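Local coordinates for protein putative ribose 5-phosphate isomerase (Leishmania infantum, PDB 6FXW) that probably catalyses the reversible interconversion of ribose 5-phosphate and ribulose 5-phosphate in the pentose phosphate pathway, at residues T45-Y49 and P50-A54; V56-A59 and I60-G63. One frame throughout, in Å; residues are numbered along the deposited sequence.

Contact 1 (T45-Y49 and P50-A54)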
loop_
_atom_site.group_PDB
_atom_site.type_symbol
_atom_site.label_atom_id
_atom_site.label_comp_id
_atom_site.label_asym_id
_atom_site.label_seq_id
_atom_site.Cartn_x
_atom_site.Cartn_y
_atom_site.Cartn_z
ATOM N N THR A 45 25.335 -6.786 12.880
ATOM C CA THR A 45 24.936 -7.815 13.860
ATOM C C THR A 45 23.372 -7.884 13.936
ATOM O O THR A 45 22.679 -6.943 13.595
ATOM C CB THR A 45 25.602 -7.471 15.231
ATOM O OG1 THR A 45 25.299 -6.096 15.594
ATOM C CG2 THR A 45 27.167 -7.626 15.185
ATOM N N SER A 46 22.843 -9.002 14.362
ATOM C CA SER A 46 21.401 -9.076 14.651
ATOM C C SER A 46 21.166 -8.362 15.965
ATOM O O SER A 46 21.846 -8.610 16.938
ATOM C CB SER A 46 21.037 -10.546 14.803
ATOM O OG SER A 46 19.665 -10.630 14.874
ATOM N N VAL A 47 20.073 -7.543 16.033
ATOM C CA VAL A 47 19.756 -6.864 17.205
ATOM C C VAL A 47 18.229 -6.866 17.439
ATOM O O VAL A 47 17.513 -7.360 16.559
ATOM C CB VAL A 47 20.338 -5.454 17.203
ATOM C CG1 VAL A 47 21.861 -5.412 17.031
ATOM C CG2 VAL A 47 19.759 -4.636 16.047
ATOM N N ASP A 48 17.820 -6.336 18.570
ATOM C CA ASP A 48 16.406 -6.359 18.959
ATOM C C ASP A 48 15.787 -4.987 18.896
ATOM O O ASP A 48 16.133 -4.097 19.610
ATOM C CB ASP A 48 16.315 -6.947 20.349
ATOM C CG ASP A 48 16.743 -8.409 20.391
ATOM O OD1 ASP A 48 16.643 -9.153 19.421
ATOM O OD2 ASP A 48 17.242 -8.767 21.510
ATOM N N TYR A 49 14.779 -4.804 18.007
ATOM C CA TYR A 49 14.264 -3.505 17.754
ATOM C C TYR A 49 13.801 -2.742 19.018
ATOM O O TYR A 49 13.901 -1.506 19.061
ATOM C CB TYR A 49 13.098 -3.589 16.694
ATOM C CG TYR A 49 11.923 -4.410 17.129
ATOM C CD1 TYR A 49 10.858 -3.935 17.905
ATOM C CD2 TYR A 49 11.818 -5.731 16.672
ATOM C CE1 TYR A 49 9.825 -4.713 18.281
ATOM C CE2 TYR A 49 10.749 -6.537 17.061
ATOM C CZ TYR A 49 9.756 -6.054 17.906
ATOM O OH TYR A 49 8.699 -6.883 18.324
ATOM N N PRO A 50 13.198 -3.389 20.077
ATOM C CA PRO A 50 12.815 -2.560 21.209
ATOM C C PRO A 50 13.918 -1.775 21.849
ATOM O O PRO A 50 13.666 -0.674 22.370
ATOM C CB PRO A 50 12.224 -3.583 22.184
ATOM C CG PRO A 50 11.781 -4.750 21.288
ATOM C CD PRO A 50 12.850 -4.807 20.275
ATOM N N ASP A 51 15.121 -2.311 21.785
ATOM C CA ASP A 51 16.219 -1.575 22.383
ATOM C C ASP A 51 16.503 -0.226 21.677
ATOM O O ASP A 51 16.872 0.767 22.346
ATOM C CB ASP A 51 17.484 -2.405 22.421
ATOM C CG ASP A 51 17.368 -3.707 23.290
ATOM O OD1 ASP A 51 16.700 -3.621 24.351
ATOM O OD2 ASP A 51 17.885 -4.774 22.876
ATOM N N TYR A 52 16.373 -0.201 20.353
ATOM C CA TYR A 52 16.583 0.994 19.584
ATOM C C TYR A 52 15.382 1.926 19.581
ATOM O O TYR A 52 15.559 3.148 19.607
ATOM C CB TYR A 52 17.028 0.561 18.164
ATOM C CG TYR A 52 18.399 -0.152 18.229
ATOM C CD1 TYR A 52 19.554 0.556 18.241
ATOM C CD2 TYR A 52 18.469 -1.499 18.417
ATOM C CE1 TYR A 52 20.761 -0.089 18.399
ATOM C CE2 TYR A 52 19.677 -2.136 18.602
ATOM C CZ TYR A 52 20.793 -1.413 18.605
ATOM O OH TYR A 52 22.019 -2.017 18.791
ATOM N N ALA A 53 14.162 1.350 19.656
ATOM C CA ALA A 53 13.020 2.169 19.937
ATOM C C ALA A 53 13.214 2.991 21.193
ATOM O O ALA A 53 12.981 4.191 21.251
ATOM C CB ALA A 53 11.790 1.326 20.089
ATOM N N ALA A 54 13.747 2.317 22.248
ATOM C CA ALA A 54 13.931 2.994 23.532
ATOM C C ALA A 54 14.955 4.115 23.411
ATOM O O ALA A 54 14.750 5.210 24.004
ATOM C CB ALA A 54 14.330 1.959 24.573
HETATM O O HOH W 1 19.349 -5.185 20.699
#
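The Tyr49 ring carries the pyrrolidine of Pro50 on one face, where CD of Pro50 makes a CH-pi contact 3.5 Å from the Tyr49 ring centroid and 24° off its normal. This is the entry into helix 49-61 of the Rossmann-like parallel alpha/beta fold. Tyr49 CG sits between its own backbone N and carbonyl carbon (chi1 61°), which swings the ring across the proline that follows; the phenol OH bonds to Asn106 of the second subunit. The Tyr52 ring has Asp48 O at its edge, near the ring plane and 3.7 Å from Tyr52 CD2. Val47 CG2 comes obliquely to within 3.6 Å of Tyr52 CE2, the two side chains crossing at about a right angle.

The first turn is closed by the main chain: Ala53 N binds Tyr49 O at 2.9 Å and nearly straight, while Asp51 N reaches Asp48 O at 3.0 Å. The carboxylates of Asp48 and Asp51 lie close together, and Lys147 of the second subunit forms salt bridges with both, probably offsetting their repulsion. A water donates to Asp51 OD2 at 2.7 Å and accepts from Asp48 N at 2.9 Å.

Contact 2 (V56-A59 and I60-G63)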
loop_
_atom_site.group_PDB
_atom_site.type_symbol
_atom_site.label_atom_id
_atom_site.label_comp_id
_atom_site.label_asym_id
_atom_site.label_seq_id
_atom_site.Cartn_x
_atom_site.Cartn_y
_atom_site.Cartn_z
ATOM N N VAL A 56 15.610 6.059 20.875
ATOM C CA VAL A 56 15.017 7.207 20.178
ATOM C C VAL A 56 13.974 7.889 21.115
ATOM O O VAL A 56 13.875 9.138 21.227
ATOM C CB VAL A 56 14.337 6.744 18.863
ATOM C CG1 VAL A 56 13.526 7.836 18.257
ATOM C CG2 VAL A 56 15.415 6.398 17.854
ATOM N N CYS A 57 13.137 7.092 21.795
ATOM C CA CYS A 57 12.122 7.619 22.728
ATOM C C CYS A 57 12.798 8.470 23.806
ATOM O O CYS A 57 12.378 9.553 24.136
ATOM C CB CYS A 57 11.289 6.507 23.382
ATOM S SG CYS A 57 10.161 5.774 22.168
ATOM N N GLU A 58 13.913 7.899 24.333
ATOM C CA GLU A 58 14.571 8.611 25.424
ATOM C C GLU A 58 15.210 9.867 24.881
ATOM O O GLU A 58 15.164 10.924 25.583
ATOM C CB GLU A 58 15.622 7.732 26.100
ATOM C CG GLU A 58 15.031 6.960 27.257
ATOM C CD GLU A 58 14.451 7.808 28.420
ATOM O OE1 GLU A 58 13.544 7.271 29.120
ATOM O OE2 GLU A 58 14.892 8.988 28.647
ATOM N N ALA A 59 15.774 9.890 23.676
ATOM C CA ALA A 59 16.288 11.145 23.069
ATOM C C ALA A 59 15.247 12.217 23.007
ATOM O O ALA A 59 15.524 13.390 23.268
ATOM C CB ALA A 59 16.891 10.894 21.704
ATOM N N ILE A 60 14.042 11.860 22.583
ATOM C CA ILE A 60 12.969 12.816 22.523
ATOM C C ILE A 60 12.561 13.302 23.922
ATOM O O ILE A 60 12.429 14.516 24.156
ATOM C CB ILE A 60 11.770 12.235 21.779
ATOM C CG1 ILE A 60 12.151 12.006 20.309
ATOM C CG2 ILE A 60 10.562 13.099 21.877
ATOM C CD1 ILE A 60 11.212 11.106 19.537
ATOM N N LEU A 61 12.384 12.371 24.849
ATOM C CA LEU A 61 11.943 12.743 26.163
ATOM C C LEU A 61 12.946 13.658 26.941
ATOM O O LEU A 61 12.503 14.464 27.763
ATOM C CB LEU A 61 11.605 11.490 26.967
ATOM C CG LEU A 61 10.368 10.787 26.387
ATOM C CD1 LEU A 61 10.248 9.428 27.057
ATOM C CD2 LEU A 61 9.085 11.552 26.483
ATOM N N LYS A 62 14.207 13.483 26.625
ATOM C CA LYS A 62 15.263 14.301 27.257
ATOM C C LYS A 62 15.513 15.571 26.473
ATOM O O LYS A 62 16.412 16.333 26.919
ATOM C CB LYS A 62 16.551 13.536 27.255
ATOM C CG LYS A 62 16.618 12.358 28.143
ATOM C CD LYS A 62 18.098 11.855 28.136
ATOM C CE LYS A 62 18.814 11.781 26.762
ATOM N NZ LYS A 62 19.954 10.753 26.785
ATOM N N GLY A 63 14.833 15.809 25.372
ATOM C CA GLY A 63 15.035 17.014 24.568
ATOM C C GLY A 63 16.280 17.037 23.751
ATOM O O GLY A 63 16.709 18.155 23.313
#
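Three backbone hydrogen bonds tie 56-59 to 60-63 in the last turns of helix 49-61. Leu61 N to Cys57 O spans 2.9 Å, with the donor in the carbonyl plane. Ile60 N reaches Val56 O at 3.0 Å, its donor tilted somewhat from that plane. Lys62 N completes the ladder by binding Glu58 O at 2.9 Å, and its N-H···O angle of 148° makes it the most bent of the three.

The helix then ends in a Schellman motif. Gly63 leaves helical geometry with a positive phi of 75°, and its N turns back to Ile60 O at 3.0 Å.

Next come side chains lying against the carbonyls of the preceding turn. Leu61 CG, placed anti to its carbonyl carbon and beside its backbone N, rests 3.3 Å from Cys57 O. Lys62 CB and CG lie against Glu58 O, CG at 3.3 Å; farther out the chain bends at chi3 (-44°), which keeps CE loosely near the same oxygen. Glu58 and Lys62 cross at about a right angle: Glu58 OE2 meets the methylene Lys62 CG at 3.8 Å, whereas the charged ends, Glu58 OE2 and Lys62 NZ, are 5.7 Å apart. Any attraction between them is therefore probably a longer-range one.

On another side of the helix Ile60 runs along Val56 O, and its CD1 comes loosely to 4.2 Å from Val56 CG1. These two residues and Cys57 pack on Ile110 of strand 110-114. Cys57 and Glu58 also touch Phe85, in the loop after helix 76-83, while Ala59 lies on Met39, just beyond strand 33-38, and bonds through its backbone to Ala65, which leads into strand 67-72.

In the fold
Both contacts belong to helix 49-61 and follow each other in series: contact 1 covers the loop after strand 33-38 and the first helical turn, and contact 2 the last turns and the exit toward strand 67-72. Their centres are about 16 Å apart. The helix thus connects two strands of the five-stranded parallel sheet, which lie on either side of strand 6-12. Its two ends meet different surroundings. At contact 1 the second subunit supplies partners, so the helix start is part of a subunit interface in the tetramer; at contact 2 no other chain of the assembly touches the segments, and the packing is with the same subunit.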